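PDB 3U0A: acyl-CoA thioesterase II TesB2 from Mycobacterium marinum, which probably hydrolyses fatty acyl-CoA thioesters to the free fatty acid and coenzyme A, as a double-hotdog enzyme of the C/M/P thioester hydrolase family. Local coordinates for residues G39-Q44 with E101-M106; F78-T83 with V90-N95. All coordinates share one frame; numbering follows the deposited sequence.

Contact 1. Residues G39-Q44 with E101-M106; sequences GHVAGQ and EVIFSM
A42 of the helix lays its methyl over one face of the F104 ring: CB of A42 is 4.2 Å from the ring centroid, 27° off the normal, a CH-pi contact. It sits nearest the far end of the ring, with A42 CB 3.7 Å from F104 CZ, and the A42 CA covers the same rim. F104 reaches this place because its CG stands anti to the backbone N (chi1 -179°), which sends the ring out from the strand to the helix. Next to it V41 points at the strand and touches two residues with one methyl, its CG1 lying 3.9 Å from F104 CB and 4.0 Å from I103 CD1. V41 and F104 lie alongside one another, pointing opposite ways, while the I103 chain runs nearly perpendicular to V41. M106 forms the looser side of this buried contact, with its SD 4.3 Å from A42 O. Toward its start the strand leaves the helix, and E101 there is exposed. The axes of 39-44 and 101-106 approach to 9.2 Å and cross at -55°. This is the hotdog packing of the N-terminal domain, with helix 34-51 lying against the sheet; the F104 ring also meets that of F66 on strand 58-66, the two planes well inclined, and V41 also touches A96 on strand 89-98.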
ATOM      1  N   GLY A  39      -1.778   9.969  13.503  1.00 42.07           N
ATOM      2  CA  GLY A  39      -1.455   8.602  13.903  1.00 41.77           C
ATOM      3  C   GLY A  39      -2.407   8.016  14.935  1.00 41.66           C
ATOM      4  O   GLY A  39      -2.727   6.837  14.882  1.00 41.27           O
ATOM      5  N   HIS A  40      -2.820   8.855  15.879  1.00 42.09           N
ATOM      6  CA  HIS A  40      -3.841   8.529  16.887  1.00 42.11           C
ATOM      7  C   HIS A  40      -5.141   8.142  16.234  1.00 41.57           C
ATOM      8  O   HIS A  40      -5.650   7.046  16.445  1.00 41.32           O
ATOM      9  CB  HIS A  40      -4.050   9.737  17.823  1.00 42.73           C
ATOM     10  CG  HIS A  40      -4.843   9.437  19.086  1.00 42.94           C
ATOM     11  ND1 HIS A  40      -4.289   8.841  20.181  1.00 43.34           N
ATOM     12  CD2 HIS A  40      -6.174   9.710  19.422  1.00 42.90           C
ATOM     13  CE1 HIS A  40      -5.227   8.728  21.152  1.00 43.56           C
ATOM     14  NE2 HIS A  40      -6.371   9.253  20.687  1.00 43.27           N
ATOM     15  N   VAL A  41      -5.641   9.046  15.402  1.00 41.49           N
ATOM     16  CA  VAL A  41      -6.894   8.874  14.705  1.00 41.09           C
ATOM     17  C   VAL A  41      -6.879   7.607  13.868  1.00 40.58           C
ATOM     18  O   VAL A  41      -7.848   6.880  13.849  1.00 40.34           O
ATOM     19  CB  VAL A  41      -7.225  10.118  13.827  1.00 41.22           C
ATOM     20  CG1 VAL A  41      -8.429   9.869  12.929  1.00 40.85           C
ATOM     21  CG2 VAL A  41      -7.486  11.324  14.714  1.00 41.78           C
ATOM     22  N   ALA A  42      -5.767   7.338  13.193  1.00 40.50           N
ATOM     23  CA  ALA A  42      -5.664   6.162  12.333  1.00 40.07           C
ATOM     24  C   ALA A  42      -5.725   4.909  13.169  1.00 40.03           C
ATOM     25  O   ALA A  42      -6.382   3.938  12.807  1.00 39.76           O
ATOM     26  CB  ALA A  42      -4.376   6.189  11.546  1.00 40.08           C
ATOM     27  N   GLY A  43      -5.020   4.950  14.299  1.00 40.40           N
ATOM     28  CA  GLY A  43      -4.932   3.829  15.199  1.00 40.53           C
ATOM     29  C   GLY A  43      -6.280   3.543  15.780  1.00 40.55           C
ATOM     30  O   GLY A  43      -6.690   2.391  15.855  1.00 40.49           O
ATOM     31  N   GLN A  44      -6.990   4.597  16.178  1.00 40.71           N
ATOM     32  CA  GLN A  44      -8.300   4.423  16.767  1.00 40.80           C
ATOM     33  C   GLN A  44      -9.283   3.948  15.708  1.00 40.39           C
ATOM     34  O   GLN A  44     -10.115   3.095  16.001  1.00 40.43           O
ATOM     35  CB  GLN A  44      -8.777   5.684  17.488  1.00 41.13           C
ATOM     36  CG  GLN A  44      -8.073   5.906  18.843  1.00 41.70           C
ATOM     37  CD  GLN A  44      -8.884   6.753  19.854  1.00 42.14           C
ATOM     38  OE1 GLN A  44      -9.185   7.942  19.627  1.00 42.19           O
ATOM     39  NE2 GLN A  44      -9.224   6.141  20.971  1.00 42.52           N
ATOM     40  N   GLU A 101     -17.583  15.907   9.086  1.00 42.76           N
ATOM     41  CA  GLU A 101     -16.609  15.742   7.999  1.00 42.71           C
ATOM     42  C   GLU A 101     -15.803  14.463   8.186  1.00 42.08           C
ATOM     43  O   GLU A 101     -15.356  14.174   9.292  1.00 41.90           O
ATOM     44  CB  GLU A 101     -15.647  16.939   7.938  1.00 43.28           C
ATOM     45  CG  GLU A 101     -16.289  18.340   7.852  1.00 44.07           C
ATOM     46  CD  GLU A 101     -16.899  18.685   6.478  1.00 44.45           C
ATOM     47  OE1 GLU A 101     -17.380  17.762   5.735  1.00 44.06           O
ATOM     48  OE2 GLU A 101     -16.919  19.901   6.121  1.00 45.25           O
ATOM     49  N   VAL A 102     -15.605  13.695   7.114  1.00 41.82           N
ATOM     50  CA  VAL A 102     -14.677  12.557   7.184  1.00 41.32           C
ATOM     51  C   VAL A 102     -13.218  13.093   7.138  1.00 41.50           C
ATOM     52  O   VAL A 102     -12.810  13.742   6.173  1.00 41.86           O
ATOM     53  CB  VAL A 102     -14.937  11.496   6.081  1.00 41.03           C
ATOM     54  CG1 VAL A 102     -13.922  10.357   6.192  1.00 40.58           C
ATOM     55  CG2 VAL A 102     -16.347  10.969   6.179  1.00 40.96           C
ATOM     56  N   ILE A 103     -12.482  12.859   8.228  1.00 41.36           N
ATOM     57  CA  ILE A 103     -11.099  13.330   8.380  1.00 41.60           C
ATOM     58  C   ILE A 103     -10.074  12.262   7.986  1.00 41.20           C
ATOM     59  O   ILE A 103      -8.980  12.572   7.580  1.00 41.41           O
ATOM     60  CB  ILE A 103     -10.825  13.853   9.818  1.00 41.85           C
ATOM     61  CG1 ILE A 103     -10.753  12.719  10.859  1.00 41.43           C
ATOM     62  CG2 ILE A 103     -11.877  14.883  10.247  1.00 42.27           C
ATOM     63  CD1 ILE A 103     -10.414  13.241  12.253  1.00 41.78           C
ATOM     64  N   PHE A 104     -10.475  11.001   8.098  1.00 40.69           N
ATOM     65  CA  PHE A 104      -9.645   9.862   7.799  1.00 40.32           C
ATOM     66  C   PHE A 104     -10.529   8.732   7.332  1.00 39.95           C
ATOM     67  O   PHE A 104     -11.551   8.490   7.900  1.00 39.89           O
ATOM     68  CB  PHE A 104      -8.842   9.437   9.055  1.00 40.26           C
ATOM     69  CG  PHE A 104      -7.927   8.263   8.823  1.00 39.95           C
ATOM     70  CD1 PHE A 104      -6.742   8.412   8.115  1.00 40.04           C
ATOM     71  CD2 PHE A 104      -8.274   6.996   9.257  1.00 39.63           C
ATOM     72  CE1 PHE A 104      -5.921   7.322   7.873  1.00 39.78           C
ATOM     73  CE2 PHE A 104      -7.454   5.919   9.031  1.00 39.41           C
ATOM     74  CZ  PHE A 104      -6.279   6.077   8.340  1.00 39.46           C
ATOM     75  N   SER A 105     -10.119   8.032   6.300  1.00 39.78           N
ATOM     76  CA  SER A 105     -10.891   6.905   5.760  1.00 39.52           C
ATOM     77  C   SER A 105      -9.969   5.721   5.497  1.00 39.25           C
ATOM     78  O   SER A 105      -8.868   5.865   5.009  1.00 39.28           O
ATOM     79  CB  SER A 105     -11.626   7.284   4.469  1.00 39.73           C
ATOM     80  OG  SER A 105     -12.558   6.275   4.098  1.00 39.59           O
ATOM     81  N   MET A 106     -10.465   4.537   5.775  1.00 39.05           N
ATOM     82  CA  MET A 106      -9.619   3.421   6.031  1.00 38.87           C
ATOM     83  C   MET A 106     -10.287   2.086   5.698  1.00 38.78           C
ATOM     84  O   MET A 106     -11.471   1.923   5.811  1.00 38.87           O
ATOM     85  CB  MET A 106      -9.325   3.464   7.498  1.00 38.90           C
ATOM     86  CG  MET A 106      -8.379   2.437   7.944  1.00 38.82           C
ATOM     87  SD  MET A 106      -8.660   2.111   9.678  1.00 38.99           S
ATOM     88  CE  MET A 106      -8.402   0.328   9.603  1.00 38.94           C
TER

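Contact 2. Residues F78-T83 with V90-N95; sequences FLVERT and VTRRVN. With SO4 (sulfate ion), chain D.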
ATOM      1  N   PHE A  78     -16.167   7.124  15.086  1.00 40.67           N
ATOM      2  CA  PHE A  78     -15.729   6.145  14.095  1.00 40.34           C
ATOM      3  C   PHE A  78     -16.939   5.336  13.648  1.00 40.33           C
ATOM      4  O   PHE A  78     -17.620   4.690  14.461  1.00 40.56           O
ATOM      5  CB  PHE A  78     -14.609   5.256  14.676  1.00 40.31           C
ATOM      6  CG  PHE A  78     -13.458   6.045  15.220  1.00 40.43           C
ATOM      7  CD1 PHE A  78     -12.440   6.478  14.386  1.00 40.26           C
ATOM      8  CD2 PHE A  78     -13.440   6.451  16.537  1.00 40.81           C
ATOM      9  CE1 PHE A  78     -11.417   7.259  14.861  1.00 40.48           C
ATOM     10  CE2 PHE A  78     -12.401   7.221  17.025  1.00 41.03           C
ATOM     11  CZ  PHE A  78     -11.391   7.623  16.189  1.00 40.87           C
ATOM     12  N   LEU A  79     -17.183   5.400  12.342  1.00 40.16           N
ATOM     13  CA  LEU A  79     -18.270   4.726  11.697  1.00 40.21           C
ATOM     14  C   LEU A  79     -17.782   3.517  10.911  1.00 40.03           C
ATOM     15  O   LEU A  79     -17.227   3.660   9.833  1.00 39.83           O
ATOM     16  CB  LEU A  79     -18.940   5.715  10.765  1.00 40.28           C
ATOM     17  CG  LEU A  79     -19.459   6.952  11.490  1.00 40.53           C
ATOM     18  CD1 LEU A  79     -20.220   7.790  10.472  1.00 40.70           C
ATOM     19  CD2 LEU A  79     -20.340   6.539  12.709  1.00 40.79           C
ATOM     20  N   VAL A  80     -18.036   2.333  11.461  1.00 40.18           N
ATOM     21  CA  VAL A  80     -17.565   1.056  10.912  1.00 40.11           C
ATOM     22  C   VAL A  80     -18.596   0.473   9.949  1.00 40.28           C
ATOM     23  O   VAL A  80     -19.771   0.507  10.244  1.00 40.59           O
ATOM     24  CB  VAL A  80     -17.274  -0.001  12.026  1.00 40.34           C
ATOM     25  CG1 VAL A  80     -16.654  -1.271  11.452  1.00 40.31           C
ATOM     26  CG2 VAL A  80     -16.372   0.577  13.090  1.00 40.31           C
ATOM     27  N   GLU A  81     -18.124  -0.063   8.816  1.00 40.14           N
ATOM     28  CA  GLU A  81     -18.957  -0.733   7.810  1.00 40.38           C
ATOM     29  C   GLU A  81     -18.516  -2.181   7.712  1.00 40.50           C
ATOM     30  O   GLU A  81     -17.325  -2.416   7.483  1.00 40.22           O
ATOM     31  CB  GLU A  81     -18.709  -0.095   6.460  1.00 40.21           C
ATOM     32  CG  GLU A  81     -19.441  -0.776   5.313  1.00 40.51           C
ATOM     33  CD  GLU A  81     -18.954  -0.267   3.965  1.00 40.40           C
ATOM     34  OE1 GLU A  81     -19.297   0.891   3.602  1.00 40.44           O
ATOM     35  OE2 GLU A  81     -18.166  -1.008   3.299  1.00 40.32           O
ATOM     36  N   ARG A  82     -19.429  -3.148   7.890  1.00 40.97           N
ATOM     37  CA  ARG A  82     -19.010  -4.571   7.897  1.00 41.22           C
ATOM     38  C   ARG A  82     -18.993  -5.054   6.472  1.00 41.28           C
ATOM     39  O   ARG A  82     -19.945  -5.583   5.998  1.00 41.74           O
ATOM     40  CB  ARG A  82     -19.895  -5.450   8.768  1.00 41.85           C
ATOM     41  CG  ARG A  82     -20.050  -4.907  10.160  1.00 41.89           C
ATOM     42  CD  ARG A  82     -20.501  -5.923  11.209  1.00 42.56           C
ATOM     43  NE  ARG A  82     -20.394  -5.299  12.527  1.00 42.56           N
ATOM     44  CZ  ARG A  82     -20.496  -5.908  13.701  1.00 43.10           C
ATOM     45  NH1 ARG A  82     -20.717  -7.210  13.774  1.00 43.74           N
ATOM     46  NH2 ARG A  82     -20.363  -5.191  14.811  1.00 43.08           N
ATOM     47  N   THR A  83     -17.891  -4.840   5.785  1.00 40.86           N
ATOM     48  CA  THR A  83     -17.941  -4.827   4.363  1.00 40.88           C
ATOM     49  C   THR A  83     -18.162  -6.251   3.848  1.00 41.36           C
ATOM     50  O   THR A  83     -18.959  -6.483   2.936  1.00 41.74           O
ATOM     51  CB  THR A  83     -16.666  -4.196   3.792  1.00 40.38           C
ATOM     52  OG1 THR A  83     -16.511  -2.887   4.338  1.00 40.07           O
ATOM     53  CG2 THR A  83     -16.763  -4.098   2.291  1.00 40.49           C
ATOM     54  N   VAL A  90     -12.480 -11.457   6.913  1.00 41.88           N
ATOM     55  CA  VAL A  90     -13.461 -10.444   7.212  1.00 41.71           C
ATOM     56  C   VAL A  90     -12.848  -9.113   6.785  1.00 40.97           C
ATOM     57  O   VAL A  90     -11.638  -8.890   6.919  1.00 40.65           O
ATOM     58  CB  VAL A  90     -13.830 -10.479   8.710  1.00 42.06           C
ATOM     59  CG1 VAL A  90     -14.550  -9.220   9.136  1.00 41.77           C
ATOM     60  CG2 VAL A  90     -14.680 -11.713   9.038  1.00 42.94           C
ATOM     61  N   THR A  91     -13.664  -8.233   6.213  1.00 40.79           N
ATOM     62  CA  THR A  91     -13.170  -6.920   5.792  1.00 40.23           C
ATOM     63  C   THR A  91     -14.008  -5.833   6.418  1.00 40.15           C
ATOM     64  O   THR A  91     -15.215  -5.967   6.462  1.00 40.47           O
ATOM     65  CB  THR A  91     -13.226  -6.746   4.251  1.00 40.13           C
ATOM     66  OG1 THR A  91     -12.590  -7.867   3.606  1.00 40.30           O
ATOM     67  CG2 THR A  91     -12.536  -5.454   3.828  1.00 39.66           C
ATOM     68  N   ARG A  92     -13.361  -4.753   6.856  1.00 39.78           N
ATOM     69  CA  ARG A  92     -14.035  -3.574   7.395  1.00 39.71           C
ATOM     70  C   ARG A  92     -13.642  -2.285   6.691  1.00 39.38           C
ATOM     71  O   ARG A  92     -12.504  -2.173   6.235  1.00 39.15           O
ATOM     72  CB  ARG A  92     -13.706  -3.446   8.874  1.00 39.77           C
ATOM     73  CG  ARG A  92     -14.227  -4.597   9.736  1.00 40.25           C
ATOM     74  CD  ARG A  92     -15.746  -4.653   9.738  1.00 40.59           C
ATOM     75  NE  ARG A  92     -16.304  -5.676  10.620  1.00 41.17           N
ATOM     76  CZ  ARG A  92     -16.836  -6.830  10.230  1.00 41.63           C
ATOM     77  NH1 ARG A  92     -16.894  -7.186   8.935  1.00 41.57           N
ATOM     78  NH2 ARG A  92     -17.308  -7.652  11.144  1.00 42.25           N
ATOM     79  N   ARG A  93     -14.579  -1.329   6.579  1.00 39.42           N
ATOM     80  CA  ARG A  93     -14.217   0.074   6.244  1.00 39.24           C
ATOM     81  C   ARG A  93     -14.586   0.943   7.419  1.00 39.29           C
ATOM     82  O   ARG A  93     -15.567   0.640   8.104  1.00 39.50           O
ATOM     83  CB  ARG A  93     -14.857   0.591   4.949  1.00 39.34           C
ATOM     84  CG  ARG A  93     -14.263  -0.081   3.736  1.00 39.32           C
ATOM     85  CD  ARG A  93     -14.644   0.556   2.413  1.00 39.49           C
ATOM     86  NE  ARG A  93     -16.091   0.733   2.188  1.00 39.82           N
ATOM     87  CZ  ARG A  93     -16.652   1.379   1.135  1.00 40.10           C
ATOM     88  NH1 ARG A  93     -15.915   1.947   0.148  1.00 40.13           N
ATOM     89  NH2 ARG A  93     -17.970   1.491   1.080  1.00 40.43           N
ATOM     90  N   VAL A  94     -13.787   1.977   7.677  1.00 39.17           N
ATOM     91  CA  VAL A  94     -14.033   2.908   8.768  1.00 39.28           C
ATOM     92  C   VAL A  94     -13.846   4.346   8.289  1.00 39.31           C
ATOM     93  O   VAL A  94     -12.863   4.646   7.572  1.00 39.23           O
ATOM     94  CB  VAL A  94     -13.068   2.706   9.971  1.00 39.28           C
ATOM     95  CG1 VAL A  94     -13.370   3.724  11.074  1.00 39.48           C
ATOM     96  CG2 VAL A  94     -13.146   1.301  10.532  1.00 39.37           C
ATOM     97  N   ASN A  95     -14.787   5.219   8.700  1.00 39.52           N
ATOM     98  CA  ASN A  95     -14.669   6.661   8.530  1.00 39.69           C
ATOM     99  C   ASN A  95     -14.567   7.361   9.890  1.00 39.86           C
ATOM    100  O   ASN A  95     -15.448   7.246  10.702  1.00 39.97           O
ATOM    101  CB  ASN A  95     -15.876   7.235   7.783  1.00 39.91           C
ATOM    102  CG  ASN A  95     -15.822   7.021   6.278  1.00 39.91           C
ATOM    103  OD1 ASN A  95     -14.788   6.630   5.691  1.00 39.75           O
ATOM    104  ND2 ASN A  95     -16.950   7.303   5.633  1.00 40.16           N
TER
HETATM  105  S   SO4 D 283     -21.467  -5.465  18.663  1.00 46.19           S
HETATM  106  O1  SO4 D 283     -22.185  -5.970  17.432  1.00 42.58           O
HETATM  107  O2  SO4 D 283     -20.019  -5.785  18.574  1.00 36.50           O
HETATM  108  O3  SO4 D 283     -21.596  -3.977  18.762  1.00 47.46           O
HETATM  109  O4  SO4 D 283     -22.130  -6.038  19.915  1.00 37.26           O
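F78-T83 and V90-N95 run antiparallel, their axes 4.6 Å apart, with L79-N95 and E81-R93 as hydrogen-bonded pairs and V80-V94 as a non-hydrogen-bonded pair between them. E81 N to R93 O is the shortest rung at 2.7 Å. On the face of E81 and R93 the two side chains extend alongside each other and end in a salt bridge. R93 offers NE and NH2 together, one to each oxygen: NH2 reaches the syn lone pair of E81 OE1 at 2.9 Å, while NE meets E81 OE2 from above the carboxylate plane, the two planes 52° apart. The bend of R93 at chi3 (-53°) swings the guanidinium back alongside the carboxylate. E81 OE2 also accepts from T83 OG1 at 2.7 Å, so three donors hold the carboxylate. These strands form the beta hairpin 76-85/89-98 of the N-terminal hotdog domain; T83 packs on L67 of the second subunit, and R93 comes close to R93 of that subunit, with a sulfate about 4 Å from its side chain that may offset the charge. The other face carries V80, V94, R82 and R92. V80 CG2 and V94 CG2 touch at 4.2 Å, and F78 brings its CB to V94 CG1, its ring running on to helix 34-51. R82 lays its CB over one face of the R92 guanidinium, 3.5 Å from NH1, while V90 CG1 covers the opposite face. R92 NH2 hydrogen-bonds T52 O and NH1 salt-bridges D85; R82 NE bonds N19 OD1, and R82 NH2 makes a long, bent hydrogen bond (3.3 Å) to sulfate O1.

The two contacts lie about 12 Å apart, centre to centre, on the same side of the chain's centre and within the N-terminal hotdog domain. Along the chain, 39-44 comes first, then the hairpin segments 78-83 and 90-95, then 101-106, so contact 2 falls wholly between the halves of contact 1. Strands 89-98 and 101-111 are sheet neighbours, and M106 O lies 3.0 Å from V94 N, a probable hydrogen bond. Helix 34-51 belongs to contact 1 and reaches contact 2 through Q44, whose CB packs 3.5 Å from F78 CZ. Contact 1 thus sets the helix against the sheet, while contact 2 extends that sheet to strand 76-85, beside the second subunit.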